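Local coordinates for protein aerobactin synthase IucA (Klebsiella pneumoniae subsp. pneumoniae, PDB 5JM8) that probably catalyses an ATP-dependent, siderophore-building ligation in aerobactin biosynthesis, as an NIS synthetase that binds ATP and magnesium, at residues A[14-19]-A[65-70]; A[30-33]-A[39-42]; A[48-53]-A[87-92]. One frame throughout, in Å; residues are numbered along the deposited sequence.

Contact 1. Residues A[14-19]-A[65-70]; sequences VAAQCF and FEFPAR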
loop_
_atom_site.group_PDB
_atom_site.type_symbol
_atom_site.label_atom_id
_atom_site.label_comp_id
_atom_site.label_asym_id
_atom_site.label_seq_id
_atom_site.Cartn_x
_atom_site.Cartn_y
_atom_site.Cartn_z
ATOM N N VAL A 14 18.116 25.460 -20.655
ATOM C CA VAL A 14 17.134 24.698 -21.413
ATOM C C VAL A 14 15.997 25.589 -21.904
ATOM O O VAL A 14 15.309 25.249 -22.860
ATOM C CB VAL A 14 16.544 23.539 -20.573
ATOM C CG1 VAL A 14 17.614 22.495 -20.289
ATOM C CG2 VAL A 14 15.935 24.059 -19.273
ATOM N N ALA A 15 15.802 26.729 -21.246
ATOM C CA ALA A 15 14.768 27.678 -21.650
ATOM C C ALA A 15 15.187 28.408 -22.920
ATOM O O ALA A 15 14.410 28.529 -23.866
ATOM C CB ALA A 15 14.492 28.674 -20.532
ATOM N N ALA A 16 16.422 28.892 -22.936
ATOM C CA ALA A 16 16.936 29.610 -24.090
ATOM C C ALA A 16 16.974 28.698 -25.309
ATOM O O ALA A 16 16.757 29.143 -26.435
ATOM C CB ALA A 16 18.321 30.163 -23.800
ATOM N N GLN A 17 17.239 27.417 -25.078
ATOM C CA GLN A 17 17.360 26.458 -26.168
ATOM C C GLN A 17 16.033 26.307 -26.910
ATOM O O GLN A 17 16.014 25.983 -28.095
ATOM C CB GLN A 17 17.823 25.101 -25.640
ATOM C CG GLN A 17 18.436 24.204 -26.703
ATOM C CD GLN A 17 19.786 24.702 -27.185
ATOM O OE1 GLN A 17 20.722 24.859 -26.399
ATOM N NE2 GLN A 17 19.893 24.955 -28.485
ATOM N N CYS A 18 14.929 26.550 -26.209
ATOM C CA CYS A 18 13.603 26.508 -26.817
ATOM C C CYS A 18 13.418 27.669 -27.778
ATOM O O CYS A 18 12.964 27.486 -28.905
ATOM C CB CYS A 18 12.517 26.549 -25.743
ATOM S SG CYS A 18 12.443 25.083 -24.691
ATOM N N PHE A 19 13.764 28.866 -27.316
ATOM C CA PHE A 19 13.707 30.062 -28.144
ATOM C C PHE A 19 14.559 29.872 -29.392
ATOM O O PHE A 19 14.112 30.133 -30.508
ATOM C CB PHE A 19 14.176 31.284 -27.346
ATOM C CG PHE A 19 14.235 32.555 -28.146
ATOM C CD1 PHE A 19 15.375 32.891 -28.859
ATOM C CD2 PHE A 19 13.154 33.420 -28.177
ATOM C CE1 PHE A 19 15.432 34.060 -29.593
ATOM C CE2 PHE A 19 13.205 34.592 -28.910
ATOM C CZ PHE A 19 14.344 34.912 -29.619
ATOM N N PHE A 65 23.052 23.894 -27.203
ATOM C CA PHE A 65 24.090 24.917 -27.250
ATOM C C PHE A 65 24.789 25.055 -25.901
ATOM O O PHE A 65 24.163 24.938 -24.845
ATOM C CB PHE A 65 23.502 26.275 -27.658
ATOM C CG PHE A 65 22.962 26.320 -29.062
ATOM C CD1 PHE A 65 23.338 25.381 -30.010
ATOM C CD2 PHE A 65 22.076 27.317 -29.434
ATOM C CE1 PHE A 65 22.833 25.434 -31.297
ATOM C CE2 PHE A 65 21.570 27.375 -30.718
ATOM C CZ PHE A 65 21.949 26.433 -31.650
ATOM N N GLU A 66 26.094 25.303 -25.952
ATOM C CA GLU A 66 26.871 25.642 -24.768
ATOM C C GLU A 66 26.926 27.162 -24.632
ATOM O O GLU A 66 27.266 27.864 -25.583
ATOM C CB GLU A 66 28.279 25.048 -24.855
ATOM C CG GLU A 66 29.172 25.388 -23.674
ATOM C CD GLU A 66 30.516 24.685 -23.735
ATOM O OE1 GLU A 66 30.692 23.802 -24.603
ATOM O OE2 GLU A 66 31.399 25.018 -22.915
ATOM N N PHE A 67 26.581 27.658 -23.449
ATOM C CA PHE A 67 26.473 29.094 -23.210
ATOM C C PHE A 67 27.615 29.576 -22.320
ATOM O O PHE A 67 28.252 28.770 -21.642
ATOM C CB PHE A 67 25.112 29.406 -22.583
ATOM C CG PHE A 67 23.952 29.108 -23.492
ATOM C CD1 PHE A 67 23.591 29.994 -24.495
ATOM C CD2 PHE A 67 23.229 27.934 -23.352
ATOM C CE1 PHE A 67 22.527 29.720 -25.333
ATOM C CE2 PHE A 67 22.165 27.655 -24.186
ATOM C CZ PHE A 67 21.813 28.549 -25.178
ATOM N N PRO A 68 27.883 30.895 -22.312
ATOM C CA PRO A 68 27.183 31.990 -23.000
ATOM C C PRO A 68 27.418 32.053 -24.506
ATOM O O PRO A 68 28.390 31.497 -25.022
ATOM C CB PRO A 68 27.757 33.241 -22.326
ATOM C CG PRO A 68 29.112 32.837 -21.891
ATOM C CD PRO A 68 28.992 31.399 -21.483
ATOM N N ALA A 69 26.517 32.744 -25.197
ATOM C CA ALA A 69 26.687 33.025 -26.614
ATOM C C ALA A 69 27.799 34.052 -26.793
ATOM O O ALA A 69 28.394 34.513 -25.820
ATOM C CB ALA A 69 25.388 33.527 -27.218
ATOM N N ARG A 70 28.073 34.409 -28.043
ATOM C CA ARG A 70 29.160 35.320 -28.359
ATOM C C ARG A 70 28.739 36.233 -29.501
ATOM O O ARG A 70 28.356 35.762 -30.571
ATOM C CB ARG A 70 30.424 34.530 -28.721
ATOM C CG ARG A 70 31.628 35.366 -29.133
ATOM C CD ARG A 70 32.041 36.341 -28.046
ATOM N NE ARG A 70 32.317 35.684 -26.769
ATOM C CZ ARG A 70 33.522 35.289 -26.366
ATOM N NH1 ARG A 70 34.588 35.477 -27.135
ATOM N NH2 ARG A 70 33.664 34.702 -25.185
#
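Gln17 meets Phe65 with both ends of its side-chain amide, and the two ends do different work. The one hydrogen bond between the segments is made by the oxygen: Phe65 N donates to Gln17 OE1 at 2.6 Å, nearly straight at 169°, with the donor lifted out of the carbonyl plane. A helix side chain thus takes up a backbone N-H of strand 64-72. The nitrogen end serves a polar-aromatic contact. Gln17 NE2 lies over one face of the Phe65 ring, 3.4 Å from Phe65 CD2 and displaced toward the rim, while the amide and ring planes stand 74° apart. NE2 is also hydrogen-bonded to Asn21, one helical turn on, which helps fix the amide's rotation. A bend at chi2 (70°) turns the amide toward the strand. Gln17 OE1 also comes obliquely to the Phe67 ring, 3.8 Å from Phe67 CE2.

The apolar part is smaller: Ala16 CB approaches Phe67 CZ at 4.1 Å. Phe67 sits where the strand turns a corner, just before the cis peptide bond to Pro68. The N-terminal helix 14-26 is in this way laid against strand 64-72 of the five-stranded antiparallel sheet, a glutamine side chain bonding to a strand N-H.

Contact 2. Residues A[30-33]-A[39-42]; sequences WRLT and QLII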
loop_
_atom_site.group_PDB
_atom_site.type_symbol
_atom_site.label_atom_id
_atom_site.label_comp_id
_atom_site.label_asym_id
_atom_site.label_seq_id
_atom_site.Cartn_x
_atom_site.Cartn_y
_atom_site.Cartn_z
ATOM N N TRP A 30 20.887 30.786 -41.274
ATOM C CA TRP A 30 21.900 30.437 -40.283
ATOM C C TRP A 30 22.915 29.486 -40.903
ATOM O O TRP A 30 22.641 28.852 -41.924
ATOM C CB TRP A 30 21.264 29.812 -39.040
ATOM C CG TRP A 30 20.302 28.702 -39.342
ATOM C CD1 TRP A 30 18.969 28.821 -39.607
ATOM C CD2 TRP A 30 20.599 27.302 -39.405
ATOM N NE1 TRP A 30 18.419 27.584 -39.835
ATOM C CE2 TRP A 30 19.398 26.634 -39.717
ATOM C CE3 TRP A 30 21.763 26.548 -39.229
ATOM C CZ2 TRP A 30 19.329 25.251 -39.857
ATOM C CZ3 TRP A 30 21.692 25.176 -39.369
ATOM C CH2 TRP A 30 20.483 24.541 -39.680
ATOM N N ARG A 31 24.084 29.389 -40.278
ATOM C CA ARG A 31 25.222 28.715 -40.885
ATOM C C ARG A 31 26.063 28.012 -39.833
ATOM O O ARG A 31 26.089 28.416 -38.669
ATOM C CB ARG A 31 26.072 29.729 -41.662
ATOM C CG ARG A 31 27.279 29.146 -42.380
ATOM C CD ARG A 31 27.994 30.208 -43.212
ATOM N NE ARG A 31 28.539 31.285 -42.386
ATOM C CZ ARG A 31 29.753 31.280 -41.843
ATOM N NH1 ARG A 31 30.573 30.252 -42.029
ATOM N NH2 ARG A 31 30.151 32.309 -41.107
ATOM N N LEU A 32 26.742 26.952 -40.258
ATOM C CA LEU A 32 27.666 26.220 -39.402
ATOM C C LEU A 32 29.098 26.534 -39.811
ATOM O O LEU A 32 29.361 26.873 -40.964
ATOM C CB LEU A 32 27.402 24.713 -39.485
ATOM C CG LEU A 32 26.285 24.157 -38.595
ATOM C CD1 LEU A 32 24.970 24.887 -38.825
ATOM C CD2 LEU A 32 26.118 22.662 -38.836
ATOM N N THR A 33 30.017 26.426 -38.858
ATOM C CA THR A 33 31.425 26.701 -39.110
ATOM C C THR A 33 32.158 25.461 -39.613
ATOM O O THR A 33 31.942 24.354 -39.118
ATOM C CB THR A 33 32.121 27.212 -37.843
ATOM O OG1 THR A 33 32.031 26.221 -36.810
ATOM C CG2 THR A 33 31.468 28.498 -37.367
ATOM N N GLN A 39 30.445 25.663 -34.391
ATOM C CA GLN A 39 29.590 26.714 -33.853
ATOM C C GLN A 39 28.458 27.019 -34.825
ATOM O O GLN A 39 28.652 27.000 -36.040
ATOM C CB GLN A 39 30.396 27.986 -33.573
ATOM C CG GLN A 39 31.403 27.853 -32.440
ATOM C CD GLN A 39 32.082 29.167 -32.115
ATOM O OE1 GLN A 39 32.026 30.116 -32.897
ATOM N NE2 GLN A 39 32.727 29.232 -30.954
ATOM N N LEU A 40 27.276 27.290 -34.283
ATOM C CA LEU A 40 26.132 27.680 -35.097
ATOM C C LEU A 40 26.022 29.200 -35.121
ATOM O O LEU A 40 26.083 29.854 -34.079
ATOM C CB LEU A 40 24.844 27.051 -34.562
ATOM C CG LEU A 40 23.614 27.230 -35.455
ATOM C CD1 LEU A 40 22.764 25.968 -35.453
ATOM C CD2 LEU A 40 22.794 28.430 -35.006
ATOM N N ILE A 41 25.859 29.751 -36.320
ATOM C CA ILE A 41 25.883 31.192 -36.513
ATOM C C ILE A 41 24.527 31.719 -36.968
ATOM O O ILE A 41 23.920 31.185 -37.898
ATOM C CB ILE A 41 26.967 31.589 -37.542
ATOM C CG1 ILE A 41 28.349 31.189 -37.019
ATOM C CG2 ILE A 41 26.928 33.091 -37.825
ATOM C CD1 ILE A 41 29.449 31.257 -38.056
ATOM N N ILE A 42 24.065 32.769 -36.296
ATOM C CA ILE A 42 22.856 33.483 -36.688
ATOM C C ILE A 42 23.229 34.924 -37.024
ATOM O O ILE A 42 23.443 35.733 -36.122
ATOM C CB ILE A 42 21.790 33.468 -35.580
ATOM C CG1 ILE A 42 21.429 32.024 -35.213
ATOM C CG2 ILE A 42 20.553 34.240 -36.034
ATOM C CD1 ILE A 42 20.512 31.887 -34.015
#
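Arg31 and Ile41 face each other as a hydrogen-bonded antiparallel pair, bonded in both directions: Arg31 N to Ile41 O at 3.0 Å and Ile41 N to Arg31 O at 2.7 Å. Their side chains run side by side, and Ile41 CD1 lies over one face of the guanidinium, 3.3 Å from Arg31 NH2. Next along the ladder, Leu32 and Leu40 form a non-hydrogen-bonded pair whose methyls meet on the other face of the sheet, where Leu40 CD1 also touches Trp30 CE3 at 3.9 Å.

Toward the connecting loop the pairing changes character. Thr33 N still bonds to Gln39 O, but the return bond goes from Gln39 N to the threonine hydroxyl, Thr33 OG1, at 2.9 Å. A chi1 of 60° turns Thr33 OG1 to Gln39 N and leaves Thr33 CG2 to press on Ile41 CD1, at a tight 3.5 Å. OG1 is hydrogen-bonded to Tyr35 O as well, which ties it to the loop.

Farther out, Trp30 NE1 is held by Thr27 O and Gln39 OE1 by His51 ND1. This beta hairpin forms one margin of the five-stranded antiparallel sheet: strand 31-32 is outermost within the chain, and strand 39-43 pairs on its other side with strand 49-54.

Contact 3. Residues A[48-53]-A[87-92]; sequences QALHFR and RLIVDK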
loop_
_atom_site.group_PDB
_atom_site.type_symbol
_atom_site.label_atom_id
_atom_site.label_comp_id
_atom_site.label_asym_id
_atom_site.label_seq_id
_atom_site.Cartn_x
_atom_site.Cartn_y
_atom_site.Cartn_z
ATOM N N GLN A 48 27.782 41.726 -38.313
ATOM C CA GLN A 48 27.725 41.192 -36.954
ATOM C C GLN A 48 26.873 39.927 -36.905
ATOM O O GLN A 48 25.910 39.787 -37.659
ATOM C CB GLN A 48 27.165 42.232 -35.984
ATOM C CG GLN A 48 28.082 43.419 -35.754
ATOM C CD GLN A 48 27.594 44.316 -34.635
ATOM O OE1 GLN A 48 26.459 44.192 -34.175
ATOM N NE2 GLN A 48 28.455 45.222 -34.185
ATOM N N ALA A 49 27.236 39.011 -36.013
ATOM C CA ALA A 49 26.545 37.732 -35.906
ATOM C C ALA A 49 26.693 37.129 -34.513
ATOM O O ALA A 49 27.600 37.490 -33.764
ATOM C CB ALA A 49 27.072 36.767 -36.951
ATOM N N LEU A 50 25.794 36.205 -34.181
ATOM C CA LEU A 50 25.838 35.490 -32.909
ATOM C C LEU A 50 26.413 34.098 -33.117
ATOM O O LEU A 50 25.949 33.356 -33.978
ATOM C CB LEU A 50 24.441 35.401 -32.293
ATOM C CG LEU A 50 23.849 36.729 -31.812
ATOM C CD1 LEU A 50 22.365 36.587 -31.517
ATOM C CD2 LEU A 50 24.592 37.242 -30.582
ATOM N N HIS A 51 27.420 33.755 -32.320
ATOM C CA HIS A 51 28.080 32.456 -32.414
ATOM C C HIS A 51 27.764 31.551 -31.226
ATOM O O HIS A 51 28.171 31.833 -30.099
ATOM C CB HIS A 51 29.590 32.647 -32.515
ATOM C CG HIS A 51 30.050 33.169 -33.840
ATOM N ND1 HIS A 51 31.030 32.544 -34.575
ATOM C CD2 HIS A 51 29.660 34.246 -34.566
ATOM C CE1 HIS A 51 31.233 33.213 -35.695
ATOM N NE2 HIS A 51 30.416 34.250 -35.716
ATOM N N PHE A 52 27.053 30.458 -31.494
ATOM C CA PHE A 52 26.664 29.502 -30.460
ATOM C C PHE A 52 27.503 28.229 -30.517
ATOM O O PHE A 52 27.494 27.517 -31.521
ATOM C CB PHE A 52 25.183 29.140 -30.598
ATOM C CG PHE A 52 24.252 30.304 -30.408
ATOM C CD1 PHE A 52 23.863 30.694 -29.138
ATOM C CD2 PHE A 52 23.766 31.006 -31.497
ATOM C CE1 PHE A 52 23.004 31.763 -28.959
ATOM C CE2 PHE A 52 22.907 32.076 -31.322
ATOM C CZ PHE A 52 22.527 32.455 -30.052
ATOM N N ARG A 53 28.216 27.939 -29.433
ATOM C CA ARG A 53 28.957 26.689 -29.321
ATOM C C ARG A 53 27.974 25.527 -29.295
ATOM O O ARG A 53 27.077 25.487 -28.454
ATOM C CB ARG A 53 29.826 26.679 -28.063
ATOM C CG ARG A 53 30.884 27.764 -28.026
ATOM C CD ARG A 53 31.630 27.758 -26.701
ATOM N NE ARG A 53 32.348 26.504 -26.486
ATOM C CZ ARG A 53 32.985 26.185 -25.363
ATOM N NH1 ARG A 53 32.995 27.025 -24.335
ATOM N NH2 ARG A 53 33.609 25.019 -25.266
ATOM N N ARG A 87 16.902 40.029 -27.652
ATOM C CA ARG A 87 16.518 41.374 -28.065
ATOM C C ARG A 87 17.121 41.705 -29.427
ATOM O O ARG A 87 16.469 42.321 -30.271
ATOM C CB ARG A 87 16.966 42.404 -27.028
ATOM C CG ARG A 87 16.608 43.837 -27.396
ATOM C CD ARG A 87 17.055 44.830 -26.339
ATOM N NE ARG A 87 18.507 44.841 -26.170
ATOM C CZ ARG A 87 19.349 45.507 -26.956
ATOM N NH1 ARG A 87 18.896 46.222 -27.980
ATOM N NH2 ARG A 87 20.652 45.458 -26.719
ATOM N N LEU A 88 18.368 41.291 -29.633
ATOM C CA LEU A 88 19.055 41.544 -30.894
ATOM C C LEU A 88 18.345 40.830 -32.037
ATOM O O LEU A 88 18.172 41.393 -33.117
ATOM C CB LEU A 88 20.516 41.094 -30.816
ATOM C CG LEU A 88 21.438 41.914 -29.909
ATOM C CD1 LEU A 88 22.811 41.267 -29.809
ATOM C CD2 LEU A 88 21.563 43.350 -30.407
ATOM N N ILE A 89 17.931 39.592 -31.793
ATOM C CA ILE A 89 17.250 38.799 -32.810
ATOM C C ILE A 89 15.863 39.360 -33.102
ATOM O O ILE A 89 15.418 39.346 -34.243
ATOM C CB ILE A 89 17.129 37.317 -32.390
ATOM C CG1 ILE A 89 18.513 36.667 -32.365
ATOM C CG2 ILE A 89 16.232 36.549 -33.360
ATOM C CD1 ILE A 89 18.551 35.314 -31.692
ATOM N N VAL A 90 15.173 39.841 -32.074
ATOM C CA VAL A 90 13.862 40.450 -32.276
ATOM C C VAL A 90 14.000 41.749 -33.072
ATOM O O VAL A 90 13.130 42.091 -33.873
ATOM C CB VAL A 90 13.150 40.728 -30.934
ATOM C CG1 VAL A 90 11.882 41.556 -31.146
ATOM C CG2 VAL A 90 12.812 39.419 -30.233
ATOM N N ASP A 91 15.096 42.470 -32.857
ATOM C CA ASP A 91 15.361 43.689 -33.617
ATOM C C ASP A 91 15.610 43.365 -35.088
ATOM O O ASP A 91 15.131 44.070 -35.976
ATOM C CB ASP A 91 16.561 44.442 -33.038
ATOM C CG ASP A 91 16.966 45.633 -33.889
ATOM O OD1 ASP A 91 16.285 46.679 -33.811
ATOM O OD2 ASP A 91 17.963 45.525 -34.635
ATOM N N LYS A 92 16.370 42.300 -35.334
ATOM C CA LYS A 92 16.621 41.823 -36.690
ATOM C C LYS A 92 15.306 41.538 -37.407
ATOM O O LYS A 92 15.142 41.871 -38.579
ATOM C CB LYS A 92 17.494 40.563 -36.657
ATOM C CG LYS A 92 17.652 39.852 -38.000
ATOM C CD LYS A 92 18.471 38.570 -37.861
ATOM C CE LYS A 92 18.509 37.779 -39.168
ATOM N NZ LYS A 92 19.308 36.524 -39.059
#
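Leu50, which gives up the most surface here, reaches from strand 49-54 toward helix 82-96 and spreads its two methyls over consecutive helix residues. Leu50 CD1 carries the closer contact, 3.9 Å from Ile89 CG1 and 4.0 Å from Ile89 CD1. Leu50 CD2 meets the neighbouring residue more loosely, at 4.5 Å from Leu88 CD1. The forked end of the leucine is therefore shared between two successive side chains of the helix.

The CB of Ile89 is directed neither at the strand nor away from it, yet its longer branch comes nearer: with chi1 at -68°, CG1 lies anti to the carbonyl carbon, and CG1 and CD1 together make the touch. The two side chains pass each other at an oblique angle. Leu88, the third partner, points toward the strand and also packs on Leu71 of strand 64-72 and on Leu44. Leu50 touches these same two residues, which extends the apolar patch across the adjoining strand and loop.

The backbones stay well apart, with Leu50 CA and Ile89 CA 9.2 Å from each other. Lys92 NZ adds polar ties alongside, to Pro43 O and Asp29. Between these two segments the touch is aliphatic, without hydrogen bonds, so it depends on shape and exclusion of water instead of directed bonds.

The three contacts show how a small antiparallel sheet is built by neighbours in sequence and then covered by helices. Contact 2 forms the first hairpin; contacts 1 and 3 lay helices 14-26 and 82-96 on the same sheet. Their centres are 11 to 14 Å apart. Along the chain, contact 2 falls between the two segments of contact 1, contact 3 opens after contact 2 has closed, and contacts 1 and 3 interleave. Strand 49-54 lies between strands 39-43 and 64-72: Leu40 N meets Phe52 O at 2.8 Å, and Glu66 OE2 forms a salt bridge with Arg53 NH1. Together they tie the N-terminal helix, the sheet and helix 82-96 into one continuous packed region; at contact 1, the Gln17 side chain is about 13 Å from bound ATP.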